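Local atomic coordinates of Medium/long-chain acyl-CoA thioesterase YigI (Shewanella oneidensis, PDB entry 3E8P), a protein that probably hydrolyses medium- and long-chain fatty acyl-CoA thioesters, releasing the free fatty acid and coenzyme A. Residues 65-78 with 110-122. Sequence-based numbering, arbitrary orientation.
Sequences QQILHGGVTATVLD and TIDMRVDYLRPGR
Tyr117 reaches from its strand to the first turn of helix 70-90, where its OH donates to Gly70 O at 3.1 Å. The carbonyl oxygen lies at the edge of the phenol ring and in its plane, yet the hydroxyl sits above the carbonyl plane, 52° out of it. Ala74 N, the helical donor, comes to the same oxygen from the opposite face, so two bonds grip it. Val115 CG1 rests on one face of the Tyr117 ring and also meets Leu77 CD1 at 3.7 Å. Toward the start of the strand, the selenomethionine Met113, extended through chi1 and chi2, turns at chi3 (61°), laying SE against Asp78 CB at 3.7 Å and bringing CE near Ala74 O. Met113 and Val115, two residues apart, point toward the helix, and the end of Tyr117 swings in to join them, as expected of the hotdog fold, in which the antiparallel sheet wraps round a central helix; the same strand pairs with one of a second subunit, carrying the sheet across the interface. At the helix N-cap, His69 ND1 accepts from Gly71 N, and NE2 is hydrogen-bonded to His34 NE2 of the second subunit. At the Asp78 end of the contact, the side chains of buried Asp78 and Thr110 approach from opposite directions: OG1 donates to the syn lone pair of OD2 at 2.7 Å, and Tyr161 OH is a second partner of OD2. Ahead of the helix, Leu68 N donates to Gly121 O at 2.8 Å (161° at the hydrogen), while Ile67 CG2 lies 3.7 Å from Pro120 CB and over one face of the Arg122 guanidinium, whose NE bonds weakly to Gln65 O.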
ATOM      1  N   GLN A  65      27.492  -3.755   2.726  1.00 47.32           N
ATOM      2  CA  GLN A  65      27.062  -2.771   1.730  1.00 46.11           C
ATOM      3  C   GLN A  65      27.040  -1.335   2.258  1.00 43.48           C
ATOM      4  O   GLN A  65      26.906  -0.395   1.483  1.00 41.02           O
ATOM      5  CB  GLN A  65      25.661  -3.125   1.213  1.00 49.00           C
ATOM      6  CG  GLN A  65      25.506  -4.529   0.640  1.00 53.25           C
ATOM      7  CD  GLN A  65      26.196  -4.706  -0.702  1.00 56.48           C
ATOM      8  OE1 GLN A  65      26.193  -5.798  -1.277  1.00 57.30           O
ATOM      9  NE2 GLN A  65      26.791  -3.630  -1.212  1.00 58.21           N
ATOM     10  N   GLN A  66      27.164  -1.170   3.570  1.00 41.43           N
ATOM     11  CA  GLN A  66      27.127   0.154   4.180  1.00 41.29           C
ATOM     12  C   GLN A  66      25.870   0.906   3.749  1.00 40.97           C
ATOM     13  O   GLN A  66      25.930   2.070   3.354  1.00 40.00           O
ATOM     14  CB  GLN A  66      28.376   0.967   3.805  1.00 41.38           C
ATOM     15  CG  GLN A  66      29.630   0.579   4.584  1.00 41.61           C
ATOM     16  CD  GLN A  66      29.533   0.921   6.065  1.00 40.35           C
ATOM     17  OE1 GLN A  66      29.560   2.087   6.450  1.00 40.09           O
ATOM     18  NE2 GLN A  66      29.410  -0.102   6.899  1.00 38.85           N
ATOM     19  N   ILE A  67      24.728   0.232   3.815  1.00 39.67           N
ATOM     20  CA  ILE A  67      23.481   0.876   3.437  1.00 38.47           C
ATOM     21  C   ILE A  67      22.654   1.230   4.669  1.00 34.53           C
ATOM     22  O   ILE A  67      22.756   0.601   5.724  1.00 33.33           O
ATOM     23  CB  ILE A  67      22.635  -0.010   2.498  1.00 39.29           C
ATOM     24  CG1 ILE A  67      22.297  -1.325   3.177  1.00 41.38           C
ATOM     25  CG2 ILE A  67      23.403  -0.312   1.234  1.00 40.82           C
ATOM     26  CD1 ILE A  67      21.347  -2.159   2.378  1.00 44.48           C
ATOM     27  N   LEU A  68      21.855   2.272   4.523  1.00 32.36           N
ATOM     28  CA  LEU A  68      20.987   2.746   5.583  1.00 30.08           C
ATOM     29  C   LEU A  68      19.951   1.648   5.859  1.00 28.44           C
ATOM     30  O   LEU A  68      19.517   0.949   4.935  1.00 25.71           O
ATOM     31  CB  LEU A  68      20.307   4.031   5.108  1.00 31.47           C
ATOM     32  CG  LEU A  68      19.593   4.952   6.094  1.00 33.07           C
ATOM     33  CD1 LEU A  68      20.595   5.559   7.070  1.00 32.27           C
ATOM     34  CD2 LEU A  68      18.882   6.047   5.304  1.00 31.91           C
ATOM     35  N   HIS A  69      19.575   1.471   7.124  1.00 26.39           N
ATOM     36  CA  HIS A  69      18.577   0.458   7.471  1.00 26.41           C
ATOM     37  C   HIS A  69      17.204   0.919   6.986  1.00 25.31           C
ATOM     38  O   HIS A  69      16.811   2.058   7.223  1.00 25.28           O
ATOM     39  CB  HIS A  69      18.529   0.234   8.983  1.00 25.19           C
ATOM     40  CG  HIS A  69      17.721  -0.960   9.388  1.00 26.95           C
ATOM     41  ND1 HIS A  69      16.349  -1.005   9.269  1.00 25.89           N
ATOM     42  CD2 HIS A  69      18.093  -2.162   9.891  1.00 27.50           C
ATOM     43  CE1 HIS A  69      15.910  -2.181   9.683  1.00 25.61           C
ATOM     44  NE2 HIS A  69      16.948  -2.903  10.065  1.00 27.25           N
ATOM     45  N   GLY A  70      16.479   0.030   6.311  1.00 26.62           N
ATOM     46  CA  GLY A  70      15.162   0.375   5.792  1.00 26.20           C
ATOM     47  C   GLY A  70      14.225   1.031   6.792  1.00 26.29           C
ATOM     48  O   GLY A  70      13.326   1.790   6.404  1.00 27.16           O
ATOM     49  N   GLY A  71      14.421   0.738   8.077  1.00 23.73           N
ATOM     50  CA  GLY A  71      13.579   1.326   9.105  1.00 23.61           C
ATOM     51  C   GLY A  71      13.799   2.826   9.217  1.00 23.14           C
ATOM     52  O   GLY A  71      12.876   3.574   9.538  1.00 24.08           O
ATOM     53  N   VAL A  72      15.028   3.265   8.952  1.00 22.33           N
ATOM     54  CA  VAL A  72      15.352   4.681   9.009  1.00 21.52           C
ATOM     55  C   VAL A  72      14.675   5.371   7.846  1.00 20.71           C
ATOM     56  O   VAL A  72      14.070   6.433   7.994  1.00 20.31           O
ATOM     57  CB  VAL A  72      16.866   4.932   8.880  1.00 23.47           C
ATOM     58  CG1 VAL A  72      17.126   6.428   8.771  1.00 20.34           C
ATOM     59  CG2 VAL A  72      17.607   4.338  10.076  1.00 24.12           C
ATOM     60  N   THR A  73      14.790   4.766   6.673  1.00 21.28           N
ATOM     61  CA  THR A  73      14.170   5.333   5.482  1.00 23.87           C
ATOM     62  C   THR A  73      12.663   5.495   5.717  1.00 22.46           C
ATOM     63  O   THR A  73      12.092   6.538   5.409  1.00 24.63           O
ATOM     64  CB  THR A  73      14.425   4.434   4.267  1.00 24.20           C
ATOM     65  OG1 THR A  73      15.834   4.385   4.005  1.00 24.68           O
ATOM     66  CG2 THR A  73      13.713   4.968   3.054  1.00 23.99           C
ATOM     67  N   ALA A  74      12.036   4.469   6.284  1.00 20.67           N
ATOM     68  CA  ALA A  74      10.606   4.512   6.573  1.00 20.73           C
ATOM     69  C   ALA A  74      10.292   5.579   7.619  1.00 21.92           C
ATOM     70  O   ALA A  74       9.275   6.258   7.526  1.00 21.88           O
ATOM     71  CB  ALA A  74      10.131   3.153   7.054  1.00 19.17           C
ATOM     72  N   THR A  75      11.170   5.735   8.610  1.00 23.31           N
ATOM     73  CA  THR A  75      10.969   6.734   9.665  1.00 23.41           C
ATOM     74  C   THR A  75      10.968   8.145   9.072  1.00 22.92           C
ATOM     75  O   THR A  75      10.074   8.951   9.357  1.00 23.71           O
ATOM     76  CB  THR A  75      12.079   6.637  10.762  1.00 22.42           C
ATOM     77  OG1 THR A  75      11.976   5.374  11.425  1.00 23.33           O
ATOM     78  CG2 THR A  75      11.918   7.734  11.802  1.00 20.99           C
ATOM     79  N   VAL A  76      11.959   8.432   8.230  1.00 22.49           N
ATOM     80  CA  VAL A  76      12.063   9.749   7.597  1.00 22.83           C
ATOM     81  C   VAL A  76      10.877  10.051   6.679  1.00 21.83           C
ATOM     82  O   VAL A  76      10.306  11.134   6.721  1.00 21.12           O
ATOM     83  CB  VAL A  76      13.362   9.873   6.766  1.00 23.15           C
ATOM     84  CG1 VAL A  76      13.422  11.245   6.085  1.00 24.93           C
ATOM     85  CG2 VAL A  76      14.564   9.670   7.663  1.00 23.65           C
ATOM     86  N   LEU A  77      10.501   9.083   5.852  1.00 24.15           N
ATOM     87  CA  LEU A  77       9.389   9.285   4.934  1.00 24.27           C
ATOM     88  C   LEU A  77       8.081   9.569   5.667  1.00 24.49           C
ATOM     89  O   LEU A  77       7.290  10.401   5.218  1.00 25.51           O
ATOM     90  CB  LEU A  77       9.226   8.066   4.021  1.00 24.68           C
ATOM     91  CG  LEU A  77      10.341   7.844   2.993  1.00 25.30           C
ATOM     92  CD1 LEU A  77      10.210   6.458   2.372  1.00 24.65           C
ATOM     93  CD2 LEU A  77      10.263   8.907   1.926  1.00 23.64           C
ATOM     94  N   ASP A  78       7.855   8.890   6.792  1.00 24.80           N
ATOM     95  CA  ASP A  78       6.623   9.085   7.574  1.00 24.67           C
ATOM     96  C   ASP A  78       6.566  10.478   8.200  1.00 24.15           C
ATOM     97  O   ASP A  78       5.525  11.143   8.176  1.00 23.14           O
ATOM     98  CB  ASP A  78       6.499   8.036   8.688  1.00 27.67           C
ATOM     99  CG  ASP A  78       5.134   8.077   9.376  1.00 31.50           C
ATOM    100  OD1 ASP A  78       5.026   7.626  10.533  1.00 32.85           O
ATOM    101  OD2 ASP A  78       4.159   8.553   8.751  1.00 33.91           O
ATOM    102  N   THR A 110      -0.436   9.142  11.521  1.00 30.09           N
ATOM    103  CA  THR A 110      -0.388   8.346  10.295  1.00 26.73           C
ATOM    104  C   THR A 110      -1.433   7.233  10.360  1.00 25.72           C
ATOM    105  O   THR A 110      -1.504   6.530  11.356  1.00 25.60           O
ATOM    106  CB  THR A 110       0.981   7.675  10.136  1.00 26.33           C
ATOM    107  OG1 THR A 110       2.015   8.626  10.402  1.00 25.89           O
ATOM    108  CG2 THR A 110       1.145   7.129   8.720  1.00 23.77           C
ATOM    109  N   ILE A 111      -2.243   7.082   9.315  1.00 24.60           N
ATOM    110  CA  ILE A 111      -3.247   6.018   9.267  1.00 25.19           C
ATOM    111  C   ILE A 111      -2.569   4.829   8.579  1.00 26.26           C
ATOM    112  O   ILE A 111      -2.507   3.729   9.125  1.00 26.48           O
ATOM    113  CB  ILE A 111      -4.486   6.450   8.455  1.00 27.68           C
ATOM    114  CG1 ILE A 111      -5.124   7.678   9.113  1.00 27.13           C
ATOM    115  CG2 ILE A 111      -5.494   5.294   8.361  1.00 24.99           C
ATOM    116  CD1 ILE A 111      -6.119   8.407   8.225  1.00 30.08           C
ATOM    117  N   ASP A 112      -2.058   5.058   7.375  1.00 25.55           N
ATOM    118  CA  ASP A 112      -1.343   4.022   6.655  1.00 26.75           C
ATOM    119  C   ASP A 112      -0.225   4.647   5.835  1.00 25.39           C
ATOM    120  O   ASP A 112      -0.207   5.854   5.592  1.00 24.01           O
ATOM    121  CB  ASP A 112      -2.283   3.202   5.754  1.00 27.97           C
ATOM    122  CG  ASP A 112      -2.793   3.982   4.559  1.00 29.90           C
ATOM    123  OD1 ASP A 112      -1.977   4.339   3.682  1.00 34.54           O
ATOM    124  OD2 ASP A 112      -4.016   4.236   4.492  1.00 30.82           O
HETATM  125  N   MSE A 113       0.721   3.811   5.438  1.00 25.95           N
HETATM  126  CA  MSE A 113       1.851   4.251   4.642  1.00 27.06           C
HETATM  127  C   MSE A 113       2.427   3.119   3.823  1.00 23.62           C
HETATM  128  O   MSE A 113       2.500   1.971   4.277  1.00 20.60           O
HETATM  129  CB  MSE A 113       2.967   4.816   5.528  1.00 32.45           C
HETATM  130  CG  MSE A 113       4.246   5.115   4.744  1.00 41.83           C
HETATM  131 SE   MSE A 113       5.728   5.845   5.780  1.00 56.26          SE
HETATM  132  CE  MSE A 113       5.972   4.354   6.994  1.00 46.25           C
ATOM    133  N   ARG A 114       2.839   3.463   2.610  1.00 22.39           N
ATOM    134  CA  ARG A 114       3.468   2.517   1.712  1.00 20.01           C
ATOM    135  C   ARG A 114       4.831   3.073   1.346  1.00 20.45           C
ATOM    136  O   ARG A 114       4.956   4.225   0.942  1.00 19.07           O
ATOM    137  CB  ARG A 114       2.663   2.330   0.425  1.00 21.15           C
ATOM    138  CG  ARG A 114       3.428   1.531  -0.631  1.00 19.37           C
ATOM    139  CD  ARG A 114       2.731   1.546  -1.987  1.00 17.50           C
ATOM    140  NE  ARG A 114       3.488   0.811  -2.998  1.00 15.83           N
ATOM    141  CZ  ARG A 114       3.250  -0.449  -3.370  1.00 18.53           C
ATOM    142  NH1 ARG A 114       2.260  -1.147  -2.820  1.00 19.24           N
ATOM    143  NH2 ARG A 114       4.009  -1.016  -4.303  1.00 19.00           N
ATOM    144  N   VAL A 115       5.858   2.252   1.496  1.00 20.74           N
ATOM    145  CA  VAL A 115       7.193   2.669   1.141  1.00 20.25           C
ATOM    146  C   VAL A 115       7.679   1.794  -0.001  1.00 20.53           C
ATOM    147  O   VAL A 115       7.550   0.564   0.044  1.00 23.30           O
ATOM    148  CB  VAL A 115       8.161   2.505   2.321  1.00 22.43           C
ATOM    149  CG1 VAL A 115       9.565   2.883   1.890  1.00 19.80           C
ATOM    150  CG2 VAL A 115       7.707   3.362   3.487  1.00 24.79           C
ATOM    151  N   ASP A 116       8.223   2.424  -1.029  1.00 20.15           N
ATOM    152  CA  ASP A 116       8.770   1.695  -2.167  1.00 21.47           C
ATOM    153  C   ASP A 116      10.291   1.897  -2.125  1.00 22.43           C
ATOM    154  O   ASP A 116      10.779   3.022  -2.275  1.00 22.07           O
ATOM    155  CB  ASP A 116       8.176   2.233  -3.480  1.00 23.77           C
ATOM    156  CG  ASP A 116       6.730   1.767  -3.708  1.00 27.89           C
ATOM    157  OD1 ASP A 116       6.506   0.561  -3.965  1.00 29.35           O
ATOM    158  OD2 ASP A 116       5.815   2.608  -3.628  1.00 31.62           O
ATOM    159  N   TYR A 117      11.019   0.810  -1.879  1.00 22.14           N
ATOM    160  CA  TYR A 117      12.480   0.826  -1.813  1.00 22.05           C
ATOM    161  C   TYR A 117      13.026   0.672  -3.222  1.00 22.02           C
ATOM    162  O   TYR A 117      12.984  -0.401  -3.809  1.00 23.86           O
ATOM    163  CB  TYR A 117      12.981  -0.310  -0.909  1.00 22.76           C
ATOM    164  CG  TYR A 117      12.539  -0.153   0.538  1.00 24.53           C
ATOM    165  CD1 TYR A 117      11.349  -0.713   1.000  1.00 22.84           C
ATOM    166  CD2 TYR A 117      13.286   0.607   1.430  1.00 24.43           C
ATOM    167  CE1 TYR A 117      10.923  -0.512   2.320  1.00 25.21           C
ATOM    168  CE2 TYR A 117      12.869   0.814   2.734  1.00 25.84           C
ATOM    169  CZ  TYR A 117      11.693   0.258   3.175  1.00 24.60           C
ATOM    170  OH  TYR A 117      11.289   0.496   4.468  1.00 25.74           O
ATOM    171  N   LEU A 118      13.547   1.761  -3.761  1.00 25.49           N
ATOM    172  CA  LEU A 118      14.048   1.778  -5.133  1.00 25.71           C
ATOM    173  C   LEU A 118      15.435   1.177  -5.331  1.00 26.31           C
ATOM    174  O   LEU A 118      15.656   0.437  -6.287  1.00 29.33           O
ATOM    175  CB  LEU A 118      14.029   3.224  -5.654  1.00 25.08           C
ATOM    176  CG  LEU A 118      12.709   3.955  -5.384  1.00 25.46           C
ATOM    177  CD1 LEU A 118      12.850   5.429  -5.686  1.00 26.85           C
ATOM    178  CD2 LEU A 118      11.605   3.319  -6.226  1.00 27.90           C
ATOM    179  N   ARG A 119      16.365   1.505  -4.441  1.00 27.47           N
ATOM    180  CA  ARG A 119      17.740   1.010  -4.530  1.00 28.41           C
ATOM    181  C   ARG A 119      18.449   1.214  -3.191  1.00 28.87           C
ATOM    182  O   ARG A 119      18.009   2.015  -2.376  1.00 28.83           O
ATOM    183  CB  ARG A 119      18.484   1.738  -5.655  1.00 28.43           C
ATOM    184  CG  ARG A 119      18.435   3.263  -5.560  1.00 28.05           C
ATOM    185  CD  ARG A 119      19.074   3.893  -6.780  1.00 27.86           C
ATOM    186  NE  ARG A 119      18.319   3.580  -7.987  1.00 31.28           N
ATOM    187  CZ  ARG A 119      17.273   4.276  -8.420  1.00 31.48           C
ATOM    188  NH1 ARG A 119      16.856   5.341  -7.753  1.00 32.91           N
ATOM    189  NH2 ARG A 119      16.627   3.891  -9.512  1.00 33.96           N
ATOM    190  N   PRO A 120      19.566   0.500  -2.958  1.00 29.74           N
ATOM    191  CA  PRO A 120      20.341   0.587  -1.714  1.00 30.63           C
ATOM    192  C   PRO A 120      20.564   1.985  -1.159  1.00 30.24           C
ATOM    193  O   PRO A 120      20.942   2.911  -1.882  1.00 28.33           O
ATOM    194  CB  PRO A 120      21.653  -0.105  -2.074  1.00 31.92           C
ATOM    195  CG  PRO A 120      21.215  -1.127  -3.076  1.00 32.29           C
ATOM    196  CD  PRO A 120      20.289  -0.311  -3.951  1.00 30.80           C
ATOM    197  N   GLY A 121      20.346   2.117   0.146  1.00 31.84           N
ATOM    198  CA  GLY A 121      20.514   3.397   0.804  1.00 33.16           C
ATOM    199  C   GLY A 121      21.955   3.781   1.085  1.00 34.01           C
ATOM    200  O   GLY A 121      22.398   3.719   2.225  1.00 35.34           O
ATOM    201  N   ARG A 122      22.698   4.161   0.052  1.00 33.36           N
ATOM    202  CA  ARG A 122      24.080   4.586   0.244  1.00 34.03           C
ATOM    203  C   ARG A 122      24.085   6.108   0.212  1.00 32.47           C
ATOM    204  O   ARG A 122      23.256   6.714  -0.464  1.00 32.56           O
ATOM    205  CB  ARG A 122      24.986   4.043  -0.863  1.00 35.98           C
ATOM    206  CG  ARG A 122      24.991   2.528  -0.965  1.00 42.25           C
ATOM    207  CD  ARG A 122      26.216   2.007  -1.710  1.00 46.22           C
ATOM    208  NE  ARG A 122      26.238   0.544  -1.747  1.00 50.88           N
ATOM    209  CZ  ARG A 122      25.444  -0.204  -2.513  1.00 51.59           C
ATOM    210  NH1 ARG A 122      24.560   0.371  -3.321  1.00 52.11           N
ATOM    211  NH2 ARG A 122      25.520  -1.526  -2.457  1.00 51.49           N
TER